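Local coordinates for packaging enzyme P4 (Pseudomonas phage phi6, PDB 4BLO), which probably hydrolyses nucleoside triphosphates to drive RNA into the viral procapsid, as a hexameric RecA-like packaging motor, at residues D11-A16 and G178-N183. Residues are numbered along the deposited sequence; the frame is centred on the assembly and turned at random.
Sequences DRVGIA and GALGFN
R12 sets CG anti to its own carbonyl carbon (chi1 -74°), then bends at chi2 and chi3, and these side-chain bends turn the guanidinium onto A179 O. The grip is side-on. R12 NH2 donates to A179 O at 2.8 Å and R12 NE to the same oxygen at 3.1 Å. Both nitrogens lie in the carbonyl plane, while the oxygen sits slightly off the guanidinium plane. Both bonds are bent, at 136° for NE and 142° for NH2, as expected when two donors share one acceptor. CG2 of I15 lies over one face of the guanidinium, and D224 forms a salt bridge with NH2. Nearer the backbone, R12 CG rests 3.6 Å from L180 O, which accepts a hydrogen bond from H9 ND1.

Apolar contacts lie to one side of the polar one. CB of A16 meets CB of A179 at 4.0 Å. V13 and L180 lie side by side, with V13 CG2 3.8 Å from L180 CD2, and both reach I45 of helix 38-54. G181, at positive phi, is the first residue to leave helical angles, in a Schellman motif, and leads the chain toward strand 184-187.

The contact therefore ties N-terminal helix 7-22 to the C-terminal end of a core helix. The positive charge of R12 should suit the helix dipole there, and D224 probably offsets part of that charge.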
ATOM      1  N   ASP L  11     -17.509  47.795 -10.844  1.00 68.99           N
ATOM      2  CA  ASP L  11     -18.801  47.459 -11.449  1.00 68.62           C
ATOM      3  C   ASP L  11     -19.104  45.946 -11.423  1.00 68.97           C
ATOM      4  O   ASP L  11     -20.272  45.562 -11.502  1.00 68.15           O
ATOM      5  CB  ASP L  11     -18.855  47.975 -12.896  1.00 70.99           C
ATOM      6  CG  ASP L  11     -18.824  49.490 -13.032  1.00 78.39           C
ATOM      7  OD1 ASP L  11     -19.369  50.180 -12.137  1.00 80.81           O
ATOM      8  OD2 ASP L  11     -18.271  49.985 -14.038  1.00 81.03           O
ATOM      9  N   ARG L  12     -18.060  45.108 -11.287  1.00 63.36           N
ATOM     10  CA  ARG L  12     -18.163  43.644 -11.260  1.00 60.83           C
ATOM     11  C   ARG L  12     -18.477  43.081  -9.868  1.00 64.57           C
ATOM     12  O   ARG L  12     -18.871  41.917  -9.776  1.00 62.13           O
ATOM     13  CB  ARG L  12     -16.848  43.004 -11.762  1.00 57.27           C
ATOM     14  CG  ARG L  12     -16.608  43.096 -13.267  1.00 69.13           C
ATOM     15  CD  ARG L  12     -17.417  42.105 -14.092  1.00 80.61           C
ATOM     16  NE  ARG L  12     -17.179  40.728 -13.680  1.00 78.58           N
ATOM     17  CZ  ARG L  12     -17.621  39.673 -14.338  1.00 88.93           C
ATOM     18  NH1 ARG L  12     -18.295  39.823 -15.469  1.00 81.09           N
ATOM     19  NH2 ARG L  12     -17.373  38.456 -13.886  1.00 72.96           N
ATOM     20  N   VAL L  13     -18.264  43.883  -8.796  1.00 62.81           N
ATOM     21  CA  VAL L  13     -18.430  43.482  -7.386  1.00 61.72           C
ATOM     22  C   VAL L  13     -19.822  42.817  -7.138  1.00 64.12           C
ATOM     23  O   VAL L  13     -19.864  41.710  -6.592  1.00 60.81           O
ATOM     24  CB  VAL L  13     -18.135  44.656  -6.400  1.00 67.15           C
ATOM     25  CG1 VAL L  13     -18.390  44.260  -4.947  1.00 66.76           C
ATOM     26  CG2 VAL L  13     -16.702  45.142  -6.548  1.00 65.95           C
ATOM     27  N   GLY L  14     -20.909  43.462  -7.570  1.00 62.87           N
ATOM     28  CA  GLY L  14     -22.266  42.944  -7.414  1.00 63.95           C
ATOM     29  C   GLY L  14     -22.458  41.640  -8.160  1.00 67.57           C
ATOM     30  O   GLY L  14     -22.862  40.631  -7.565  1.00 66.51           O
ATOM     31  N   ILE L  15     -22.089  41.644  -9.466  1.00 63.62           N
ATOM     32  CA  ILE L  15     -22.112  40.492 -10.391  1.00 61.09           C
ATOM     33  C   ILE L  15     -21.406  39.280  -9.752  1.00 63.12           C
ATOM     34  O   ILE L  15     -21.935  38.170  -9.787  1.00 62.19           O
ATOM     35  CB  ILE L  15     -21.467  40.895 -11.753  1.00 63.40           C
ATOM     36  CG1 ILE L  15     -22.409  41.846 -12.517  1.00 67.54           C
ATOM     37  CG2 ILE L  15     -21.026  39.672 -12.586  1.00 60.21           C
ATOM     38  CD1 ILE L  15     -21.919  42.357 -13.836  1.00 80.54           C
ATOM     39  N   ALA L  16     -20.225  39.515  -9.163  1.00 60.22           N
ATOM     40  CA  ALA L  16     -19.410  38.502  -8.506  1.00 58.62           C
ATOM     41  C   ALA L  16     -20.155  37.897  -7.315  1.00 65.95           C
ATOM     42  O   ALA L  16     -20.194  36.669  -7.190  1.00 63.99           O
ATOM     43  CB  ALA L  16     -18.085  39.109  -8.060  1.00 58.78           C
ATOM     44  N   GLY L 178     -10.224  37.088  -9.584  1.00 47.33           N
ATOM     45  CA  GLY L 178     -10.471  36.609 -10.940  1.00 45.67           C
ATOM     46  C   GLY L 178     -11.850  36.951 -11.457  1.00 48.78           C
ATOM     47  O   GLY L 178     -11.993  37.278 -12.640  1.00 48.88           O
ATOM     48  N   ALA L 179     -12.871  36.891 -10.557  1.00 44.90           N
ATOM     49  CA  ALA L 179     -14.275  37.195 -10.860  1.00 45.82           C
ATOM     50  C   ALA L 179     -14.449  38.656 -11.210  1.00 51.41           C
ATOM     51  O   ALA L 179     -15.241  38.975 -12.098  1.00 52.99           O
ATOM     52  CB  ALA L 179     -15.171  36.827  -9.688  1.00 46.84           C
ATOM     53  N   LEU L 180     -13.681  39.534 -10.540  1.00 48.46           N
ATOM     54  CA  LEU L 180     -13.668  40.986 -10.740  1.00 50.85           C
ATOM     55  C   LEU L 180     -13.042  41.377 -12.087  1.00 56.04           C
ATOM     56  O   LEU L 180     -13.185  42.526 -12.503  1.00 59.92           O
ATOM     57  CB  LEU L 180     -12.920  41.705  -9.600  1.00 51.03           C
ATOM     58  CG  LEU L 180     -13.484  41.563  -8.188  1.00 55.95           C
ATOM     59  CD1 LEU L 180     -12.503  42.106  -7.168  1.00 56.68           C
ATOM     60  CD2 LEU L 180     -14.850  42.245  -8.047  1.00 58.05           C
ATOM     61  N   GLY L 181     -12.358  40.440 -12.745  1.00 48.56           N
ATOM     62  CA  GLY L 181     -11.750  40.676 -14.049  1.00 47.70           C
ATOM     63  C   GLY L 181     -10.239  40.655 -14.089  1.00 49.05           C
ATOM     64  O   GLY L 181      -9.665  40.752 -15.177  1.00 49.33           O
ATOM     65  N   PHE L 182      -9.584  40.498 -12.920  1.00 42.51           N
ATOM     66  CA  PHE L 182      -8.130  40.444 -12.829  1.00 41.42           C
ATOM     67  C   PHE L 182      -7.568  39.196 -13.453  1.00 47.05           C
ATOM     68  O   PHE L 182      -8.188  38.138 -13.371  1.00 47.60           O
ATOM     69  CB  PHE L 182      -7.656  40.518 -11.365  1.00 41.99           C
ATOM     70  CG  PHE L 182      -7.813  41.870 -10.729  1.00 43.80           C
ATOM     71  CD1 PHE L 182      -6.898  42.884 -10.983  1.00 47.66           C
ATOM     72  CD2 PHE L 182      -8.875  42.134  -9.880  1.00 45.76           C
ATOM     73  CE1 PHE L 182      -7.049  44.146 -10.401  1.00 50.59           C
ATOM     74  CE2 PHE L 182      -9.026  43.386  -9.296  1.00 50.81           C
ATOM     75  CZ  PHE L 182      -8.111  44.388  -9.560  1.00 50.17           C
ATOM     76  N   ASN L 183      -6.378  39.314 -14.045  1.00 44.63           N
ATOM     77  CA  ASN L 183      -5.642  38.202 -14.628  1.00 43.08           C
ATOM     78  C   ASN L 183      -4.769  37.617 -13.541  1.00 46.72           C
ATOM     79  O   ASN L 183      -3.679  38.136 -13.250  1.00 45.64           O
ATOM     80  CB  ASN L 183      -4.832  38.661 -15.832  1.00 46.25           C
ATOM     81  CG  ASN L 183      -5.667  39.067 -17.019  1.00 59.94           C
ATOM     82  OD1 ASN L 183      -5.266  39.919 -17.810  1.00 58.82           O
ATOM     83  ND2 ASN L 183      -6.821  38.445 -17.198  1.00 45.28           N
TER